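PDB 3STO: serine protease inhibitor from Schistosoma haematobium, which probably inhibits serine endopeptidases and belongs to the serpin family. Local coordinates for residues Ile243-Leu248 with Thr254-Leu259; Glu271-Asn276 with Pro380-Ile385. All coordinates share one frame; numbering follows the deposited sequence.

Interaction 1 (Ile243-Leu248 with Thr254-Leu259); sequences IVSKPL and TFVIVL
Ile243-Leu248 and Thr254-Leu259 pair antiparallel, their short strand axes 4.4 Å apart at closest approach, with hydrogen-bonded pairs at Val244-Ile257 and Lys246-Phe255. The bonds tighten toward the turn: Val244 N to Ile257 O is weak, at 3.3 Å, whereas Phe255 N reaches Lys246 O at 2.8 Å and is nearly straight, although it comes from above the carbonyl plane. On the face carrying Ser245 and Thr254, the two hydroxyls meet diagonally, between the non-hydrogen-bonded pairs Ser245-Val256 and Pro247-Thr254, Ser245 OG lying 2.7 Å from Thr254 OG1 in a hydrogen bond. Each oxygen points away from its own backbone N (chi1 -162° in Ser245 and -174° in Thr254), which brings the buried pair together. Further along this face the surface turns apolar, Ile243 CG2 touching Val256 CG1 at 3.6 Å while the side chains of Ile243 and Val258 run side by side. On the other face Val244 CG2 packs against Ile257 CD1 at 3.7 Å, and both residues rest on Phe375. Lys246 extends from this face to Ser200 O and Gln227, its charge also lying against Phe202. The two consecutive antiparallel strands, joined by a short turn, form a beta hairpin of the kind found in beta-sheet B of serpins.

Interaction 2 (Glu271-Asn276 with Pro380-Ile385); sequences ELLNGN and PFICFI
The end of helix 269-273 lies over strand 381-387, with the nearest CA atoms, those of Leu273 and Ile382, 7.0 Å apart; this is helix-on-sheet packing within the serpin fold. Leu272, Leu273, Ile382 and Phe384 make up the contact, all of them buried; their side chains meet as apolar groups, and the ring of Phe384 also lies against the helix backbone. The Phe384 ring reaches the helix with its CZ end: CZ stands 4.0 Å from Leu272 CB and 3.5 Å from Leu272 O, which approaches the ring obliquely, while Leu273 N sits at the ring edge, near its plane. Beside the ring, Leu273 CB meets Ile382 CG2 at 4.2 Å. Because Leu273 CG is anti to its backbone N (chi1 -176°), its CD1 lies loosely near Phe384 CE1, at 4.5 Å, and the same side chain touches Ala396 on strand 392-399. Leu279 of helix 279-283 touches both Leu272 and Phe384, so a second short helix adds to the packing around the ring.

Behind the contact, polar groups tie the chain together as it leaves the helix, where Gly275 takes a positive phi. The Glu271 carboxylate receives both amides, Asn274 ND2 on OE2 from above its plane and Asn276 ND2 on OE1 from the syn side at 2.7 Å. An Asx turn completes the cluster, Asn276 N donating to Asn274 OD1 over 2.8 Å.

Overall arrangement
Strand 253-260 connects the two contacts: it is the second strand of the hairpin in interaction 1 and, on its other edge, the antiparallel neighbour of strand 381-387 from interaction 2. Probable backbone hydrogen bonds, Val258 N to Ile382 O and Phe384 N to Val256 O, carry the sheet across, and the contact centres lie about 11 Å apart. Both are buried, but their chemistry differs. Interaction 1 lies within the sheet and relies on backbone hydrogen bonds and a hydroxyl pair, with 481 Å² buried; interaction 2 covers the sheet with a short helix, buries 186 Å² and depends on apolar packing, its polar cluster lying off to one side, at the more exposed turn that follows the helix.

Interaction 1 (Ile243-Leu248 with Thr254-Leu259)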
ATOM      1  N   ILE A 243     -11.863 -11.576 -13.598  1.00 14.10           N
ATOM      2  CA  ILE A 243     -10.829 -11.577 -12.592  1.00 11.06           C
ATOM      3  C   ILE A 243     -10.131 -12.927 -12.519  1.00 14.25           C
ATOM      4  O   ILE A 243     -10.790 -13.957 -12.617  1.00 17.06           O
ATOM      5  CB  ILE A 243     -11.475 -11.244 -11.190  1.00 20.82           C
ATOM      6  CG1 ILE A 243     -12.098  -9.848 -11.196  1.00 19.48           C
ATOM      7  CG2 ILE A 243     -10.469 -11.398 -10.032  1.00 15.56           C
ATOM      8  CD1 ILE A 243     -12.701  -9.443  -9.877  1.00 18.52           C
ATOM      9  N   VAL A 244      -8.809 -12.915 -12.338  1.00 10.91           N
ATOM     10  CA  VAL A 244      -8.061 -14.099 -11.971  1.00 18.13           C
ATOM     11  C   VAL A 244      -7.327 -13.813 -10.701  1.00 18.19           C
ATOM     12  O   VAL A 244      -7.011 -12.667 -10.408  1.00 23.75           O
ATOM     13  CB  VAL A 244      -6.988 -14.607 -13.038  1.00 18.18           C
ATOM     14  CG1 VAL A 244      -7.668 -15.212 -14.244  1.00 18.22           C
ATOM     15  CG2 VAL A 244      -6.004 -13.506 -13.428  1.00 17.62           C
ATOM     16  N   SER A 245      -7.051 -14.876  -9.952  1.00 22.12           N
ATOM     17  CA  SER A 245      -6.255 -14.798  -8.730  1.00 19.65           C
ATOM     18  C   SER A 245      -5.068 -15.721  -8.893  1.00 24.16           C
ATOM     19  O   SER A 245      -5.233 -16.906  -9.133  1.00 28.93           O
ATOM     20  CB  SER A 245      -7.086 -15.236  -7.552  1.00 19.60           C
ATOM     21  OG  SER A 245      -6.486 -14.770  -6.384  1.00 26.82           O
ATOM     22  N   LYS A 246      -3.868 -15.175  -8.809  1.00 18.93           N
ATOM     23  CA  LYS A 246      -2.685 -15.977  -9.025  1.00 14.72           C
ATOM     24  C   LYS A 246      -1.900 -15.982  -7.723  1.00 22.46           C
ATOM     25  O   LYS A 246      -1.311 -14.980  -7.338  1.00 17.75           O
ATOM     26  CB  LYS A 246      -1.830 -15.424 -10.155  1.00 12.64           C
ATOM     27  CG  LYS A 246      -0.544 -16.194 -10.358  1.00 20.98           C
ATOM     28  CD  LYS A 246       0.213 -15.767 -11.622  1.00 20.26           C
ATOM     29  CE  LYS A 246       1.523 -16.564 -11.791  1.00 15.44           C
ATOM     30  NZ  LYS A 246       1.295 -18.023 -11.722  1.00 16.57           N
ATOM     31  N   PRO A 247      -1.882 -17.127  -7.046  1.00 25.69           N
ATOM     32  CA  PRO A 247      -1.298 -17.203  -5.703  1.00 19.84           C
ATOM     33  C   PRO A 247       0.218 -17.006  -5.666  1.00 15.69           C
ATOM     34  O   PRO A 247       0.976 -17.408  -6.549  1.00 20.36           O
ATOM     35  CB  PRO A 247      -1.657 -18.629  -5.236  1.00 26.94           C
ATOM     36  CG  PRO A 247      -2.564 -19.213  -6.303  1.00 26.98           C
ATOM     37  CD  PRO A 247      -2.305 -18.440  -7.559  1.00 17.97           C
ATOM     38  N   LEU A 248       0.665 -16.392  -4.585  1.00 20.78           N
ATOM     39  CA  LEU A 248       2.080 -16.314  -4.300  1.00 18.44           C
ATOM     40  C   LEU A 248       2.486 -17.573  -3.565  1.00 16.58           C
ATOM     41  O   LEU A 248       1.645 -18.434  -3.270  1.00 13.73           O
ATOM     42  CB  LEU A 248       2.417 -15.019  -3.544  1.00 17.90           C
ATOM     43  CG  LEU A 248       2.307 -13.973  -4.664  1.00 24.09           C
ATOM     44  CD1 LEU A 248       1.416 -12.849  -4.308  1.00 12.71           C
ATOM     45  CD2 LEU A 248       3.691 -13.546  -5.234  1.00 21.63           C
ATOM     46  N   THR A 254      -2.241 -13.421  -2.664  1.00 30.18           N
ATOM     47  CA  THR A 254      -2.496 -13.704  -4.072  1.00 22.02           C
ATOM     48  C   THR A 254      -2.516 -12.418  -4.893  1.00 22.34           C
ATOM     49  O   THR A 254      -2.805 -11.342  -4.369  1.00 21.07           O
ATOM     50  CB  THR A 254      -3.797 -14.503  -4.248  1.00 21.97           C
ATOM     51  OG1 THR A 254      -3.933 -14.862  -5.610  1.00 39.12           O
ATOM     52  CG2 THR A 254      -5.021 -13.709  -3.823  1.00 17.71           C
ATOM     53  N   PHE A 255      -2.140 -12.522  -6.163  1.00 18.45           N
ATOM     54  CA  PHE A 255      -2.159 -11.379  -7.055  1.00 15.25           C
ATOM     55  C   PHE A 255      -3.442 -11.409  -7.842  1.00 14.44           C
ATOM     56  O   PHE A 255      -3.659 -12.336  -8.598  1.00 18.68           O
ATOM     57  CB  PHE A 255      -0.980 -11.446  -8.000  1.00 19.75           C
ATOM     58  CG  PHE A 255      -0.817 -10.238  -8.856  1.00 10.76           C
ATOM     59  CD1 PHE A 255      -0.499  -8.996  -8.285  1.00 17.09           C
ATOM     60  CD2 PHE A 255      -0.872 -10.351 -10.236  1.00 12.90           C
ATOM     61  CE1 PHE A 255      -0.289  -7.846  -9.096  1.00 15.45           C
ATOM     62  CE2 PHE A 255      -0.676  -9.220 -11.062  1.00 16.96           C
ATOM     63  CZ  PHE A 255      -0.383  -7.963 -10.471  1.00 23.11           C
ATOM     64  N   VAL A 256      -4.306 -10.421  -7.619  1.00 13.86           N
ATOM     65  CA  VAL A 256      -5.613 -10.356  -8.241  1.00 14.87           C
ATOM     66  C   VAL A 256      -5.572  -9.352  -9.392  1.00 21.81           C
ATOM     67  O   VAL A 256      -5.192  -8.209  -9.181  1.00 16.68           O
ATOM     68  CB  VAL A 256      -6.682  -9.987  -7.206  1.00 17.03           C
ATOM     69  CG1 VAL A 256      -8.066  -9.764  -7.881  1.00 12.84           C
ATOM     70  CG2 VAL A 256      -6.750 -11.087  -6.115  1.00 15.29           C
ATOM     71  N   ILE A 257      -5.914  -9.804 -10.608  1.00 15.87           N
ATOM     72  CA  ILE A 257      -5.999  -8.931 -11.777  1.00 11.70           C
ATOM     73  C   ILE A 257      -7.439  -8.725 -12.152  1.00 14.38           C
ATOM     74  O   ILE A 257      -8.227  -9.665 -12.200  1.00 16.04           O
ATOM     75  CB  ILE A 257      -5.204  -9.460 -12.974  1.00 19.11           C
ATOM     76  CG1 ILE A 257      -3.797  -9.895 -12.514  1.00 18.10           C
ATOM     77  CG2 ILE A 257      -5.140  -8.422 -14.131  1.00 13.30           C
ATOM     78  CD1 ILE A 257      -3.243 -11.052 -13.343  1.00 20.25           C
ATOM     79  N   VAL A 258      -7.799  -7.466 -12.350  1.00 15.78           N
ATOM     80  CA  VAL A 258      -9.150  -7.127 -12.739  1.00 18.71           C
ATOM     81  C   VAL A 258      -9.107  -6.550 -14.148  1.00 20.57           C
ATOM     82  O   VAL A 258      -8.592  -5.451 -14.357  1.00 17.52           O
ATOM     83  CB  VAL A 258      -9.799  -6.095 -11.800  1.00 17.83           C
ATOM     84  CG1 VAL A 258     -11.249  -5.867 -12.208  1.00 13.78           C
ATOM     85  CG2 VAL A 258      -9.735  -6.568 -10.357  1.00 15.08           C
ATOM     86  N   LEU A 259      -9.642  -7.306 -15.104  1.00 14.47           N
ATOM     87  CA  LEU A 259      -9.495  -6.973 -16.518  1.00 15.57           C
ATOM     88  C   LEU A 259     -10.853  -6.612 -17.104  1.00 15.14           C
ATOM     89  O   LEU A 259     -11.766  -7.440 -17.156  1.00 19.82           O
ATOM     90  CB  LEU A 259      -8.842  -8.135 -17.299  1.00  8.48           C
ATOM     91  CG  LEU A 259      -8.425  -7.819 -18.743  1.00 20.11           C
ATOM     92  CD1 LEU A 259      -7.288  -6.761 -18.801  1.00 10.86           C
ATOM     93  CD2 LEU A 259      -8.010  -9.077 -19.494  1.00 11.91           C
TER

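Interaction 2 (Glu271-Asn276 with Pro380-Ile385)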
ATOM      1  N   GLU A 271     -14.585   0.871  -9.267  1.00 13.77           N
ATOM      2  CA  GLU A 271     -15.258   0.627  -8.015  1.00 17.47           C
ATOM      3  C   GLU A 271     -14.563  -0.402  -7.047  1.00 21.97           C
ATOM      4  O   GLU A 271     -14.724  -0.331  -5.839  1.00 27.22           O
ATOM      5  CB  GLU A 271     -16.719   0.294  -8.294  1.00 19.89           C
ATOM      6  CG  GLU A 271     -17.438   1.390  -9.120  1.00 21.66           C
ATOM      7  CD  GLU A 271     -17.231   2.826  -8.578  1.00 39.89           C
ATOM      8  OE1 GLU A 271     -17.805   3.161  -7.513  1.00 46.20           O
ATOM      9  OE2 GLU A 271     -16.494   3.625  -9.215  1.00 43.71           O
ATOM     10  N   LEU A 272     -13.777  -1.329  -7.570  1.00 17.04           N
ATOM     11  CA  LEU A 272     -12.968  -2.184  -6.718  1.00 22.00           C
ATOM     12  C   LEU A 272     -11.707  -1.476  -6.245  1.00 24.20           C
ATOM     13  O   LEU A 272     -11.267  -1.715  -5.124  1.00 23.48           O
ATOM     14  CB  LEU A 272     -12.586  -3.489  -7.428  1.00 19.94           C
ATOM     15  CG  LEU A 272     -13.720  -4.492  -7.607  1.00 24.40           C
ATOM     16  CD1 LEU A 272     -13.330  -5.461  -8.675  1.00 27.34           C
ATOM     17  CD2 LEU A 272     -14.006  -5.201  -6.322  1.00 24.61           C
ATOM     18  N   LEU A 273     -11.119  -0.638  -7.106  1.00 18.73           N
ATOM     19  CA  LEU A 273      -9.954   0.145  -6.726  1.00 18.60           C
ATOM     20  C   LEU A 273     -10.324   1.190  -5.644  1.00 26.15           C
ATOM     21  O   LEU A 273      -9.600   1.360  -4.660  1.00 24.00           O
ATOM     22  CB  LEU A 273      -9.296   0.801  -7.948  1.00 21.73           C
ATOM     23  CG  LEU A 273      -7.996   1.561  -7.624  1.00 30.05           C
ATOM     24  CD1 LEU A 273      -6.862   0.598  -7.297  1.00 19.26           C
ATOM     25  CD2 LEU A 273      -7.580   2.519  -8.751  1.00 22.42           C
ATOM     26  N   ASN A 274     -11.461   1.869  -5.796  1.00 18.20           N
ATOM     27  CA  ASN A 274     -11.830   2.886  -4.827  1.00 21.94           C
ATOM     28  C   ASN A 274     -12.546   2.312  -3.587  1.00 30.65           C
ATOM     29  O   ASN A 274     -12.816   3.037  -2.639  1.00 27.84           O
ATOM     30  CB  ASN A 274     -12.632   4.031  -5.476  1.00 15.86           C
ATOM     31  CG  ASN A 274     -14.013   3.609  -5.937  1.00 22.00           C
ATOM     32  OD1 ASN A 274     -14.606   2.670  -5.418  1.00 22.23           O
ATOM     33  ND2 ASN A 274     -14.533   4.310  -6.930  1.00 23.92           N
ATOM     34  N   GLY A 275     -12.837   1.010  -3.604  1.00 28.74           N
ATOM     35  CA  GLY A 275     -13.452   0.345  -2.470  1.00 22.40           C
ATOM     36  C   GLY A 275     -14.980   0.408  -2.371  1.00 27.57           C
ATOM     37  O   GLY A 275     -15.554  -0.149  -1.447  1.00 21.22           O
ATOM     38  N   ASN A 276     -15.647   1.071  -3.310  1.00 24.25           N
ATOM     39  CA  ASN A 276     -17.108   1.075  -3.319  1.00 22.14           C
ATOM     40  C   ASN A 276     -17.664  -0.316  -3.518  1.00 27.08           C
ATOM     41  O   ASN A 276     -18.767  -0.628  -3.075  1.00 34.56           O
ATOM     42  CB  ASN A 276     -17.665   2.022  -4.394  1.00 26.91           C
ATOM     43  CG  ASN A 276     -17.396   3.486  -4.079  1.00 34.31           C
ATOM     44  OD1 ASN A 276     -16.988   3.829  -2.963  1.00 34.34           O
ATOM     45  ND2 ASN A 276     -17.600   4.348  -5.059  1.00 26.62           N
ATOM     46  N   PRO A 380      -5.308  -1.461 -20.187  1.00 19.73           N
ATOM     47  CA  PRO A 380      -5.217  -1.062 -18.755  1.00 21.75           C
ATOM     48  C   PRO A 380      -6.059  -1.902 -17.783  1.00 18.79           C
ATOM     49  O   PRO A 380      -7.192  -2.306 -18.048  1.00 16.17           O
ATOM     50  CB  PRO A 380      -5.667   0.410 -18.762  1.00 12.21           C
ATOM     51  CG  PRO A 380      -5.237   0.887 -20.173  1.00 17.76           C
ATOM     52  CD  PRO A 380      -5.595  -0.295 -21.058  1.00 18.42           C
ATOM     53  N   PHE A 381      -5.472  -2.177 -16.635  1.00 18.94           N
ATOM     54  CA  PHE A 381      -6.092  -3.100 -15.705  1.00 19.93           C
ATOM     55  C   PHE A 381      -5.875  -2.667 -14.262  1.00 17.80           C
ATOM     56  O   PHE A 381      -4.974  -1.892 -13.946  1.00 14.17           O
ATOM     57  CB  PHE A 381      -5.526  -4.498 -15.906  1.00 12.19           C
ATOM     58  CG  PHE A 381      -4.026  -4.579 -15.716  1.00 15.36           C
ATOM     59  CD1 PHE A 381      -3.152  -4.203 -16.735  1.00 11.70           C
ATOM     60  CD2 PHE A 381      -3.488  -5.031 -14.525  1.00 13.01           C
ATOM     61  CE1 PHE A 381      -1.788  -4.308 -16.577  1.00 12.69           C
ATOM     62  CE2 PHE A 381      -2.107  -5.128 -14.355  1.00 16.93           C
ATOM     63  CZ  PHE A 381      -1.257  -4.775 -15.382  1.00 13.54           C
ATOM     64  N   ILE A 382      -6.694  -3.205 -13.380  1.00 18.41           N
ATOM     65  CA  ILE A 382      -6.523  -2.958 -11.958  1.00 21.32           C
ATOM     66  C   ILE A 382      -6.036  -4.243 -11.292  1.00 16.86           C
ATOM     67  O   ILE A 382      -6.473  -5.342 -11.624  1.00 20.99           O
ATOM     68  CB  ILE A 382      -7.834  -2.360 -11.347  1.00 17.74           C
ATOM     69  CG1 ILE A 382      -7.835  -0.844 -11.598  1.00 14.76           C
ATOM     70  CG2 ILE A 382      -7.986  -2.666  -9.863  1.00 17.13           C
ATOM     71  CD1 ILE A 382      -8.974  -0.398 -12.378  1.00 23.10           C
ATOM     72  N   CYS A 383      -5.083  -4.114 -10.392  1.00 14.81           N
ATOM     73  CA  CYS A 383      -4.590  -5.291  -9.713  1.00 18.04           C
ATOM     74  C   CYS A 383      -4.355  -5.056  -8.211  1.00 25.46           C
ATOM     75  O   CYS A 383      -4.262  -3.908  -7.748  1.00 23.49           O
ATOM     76  CB  CYS A 383      -3.350  -5.841 -10.409  1.00 13.98           C
ATOM     77  SG  CYS A 383      -1.991  -4.719 -10.373  1.00 18.47           S
ATOM     78  N   PHE A 384      -4.285  -6.153  -7.460  1.00 15.02           N
ATOM     79  CA  PHE A 384      -4.138  -6.093  -6.018  1.00 16.35           C
ATOM     80  C   PHE A 384      -3.202  -7.172  -5.541  1.00 19.29           C
ATOM     81  O   PHE A 384      -3.124  -8.237  -6.147  1.00 14.13           O
ATOM     82  CB  PHE A 384      -5.473  -6.362  -5.370  1.00 15.32           C
ATOM     83  CG  PHE A 384      -6.570  -5.412  -5.783  1.00 14.67           C
ATOM     84  CD1 PHE A 384      -6.770  -4.204  -5.080  1.00 18.18           C
ATOM     85  CD2 PHE A 384      -7.438  -5.750  -6.796  1.00 12.55           C
ATOM     86  CE1 PHE A 384      -7.795  -3.348  -5.393  1.00 13.67           C
ATOM     87  CE2 PHE A 384      -8.485  -4.891  -7.151  1.00 15.90           C
ATOM     88  CZ  PHE A 384      -8.670  -3.690  -6.438  1.00 19.57           C
ATOM     89  N   ILE A 385      -2.459  -6.902  -4.471  1.00 15.96           N
ATOM     90  CA  ILE A 385      -1.968  -8.008  -3.673  1.00 12.61           C
ATOM     91  C   ILE A 385      -3.038  -8.206  -2.613  1.00 16.57           C
ATOM     92  O   ILE A 385      -3.317  -7.303  -1.845  1.00 19.93           O
ATOM     93  CB  ILE A 385      -0.650  -7.713  -3.053  1.00 20.15           C
ATOM     94  CG1 ILE A 385       0.388  -7.511  -4.148  1.00 16.89           C
ATOM     95  CG2 ILE A 385      -0.284  -8.818  -2.039  1.00 13.68           C
ATOM     96  CD1 ILE A 385       1.704  -6.959  -3.639  1.00 21.25           C
TER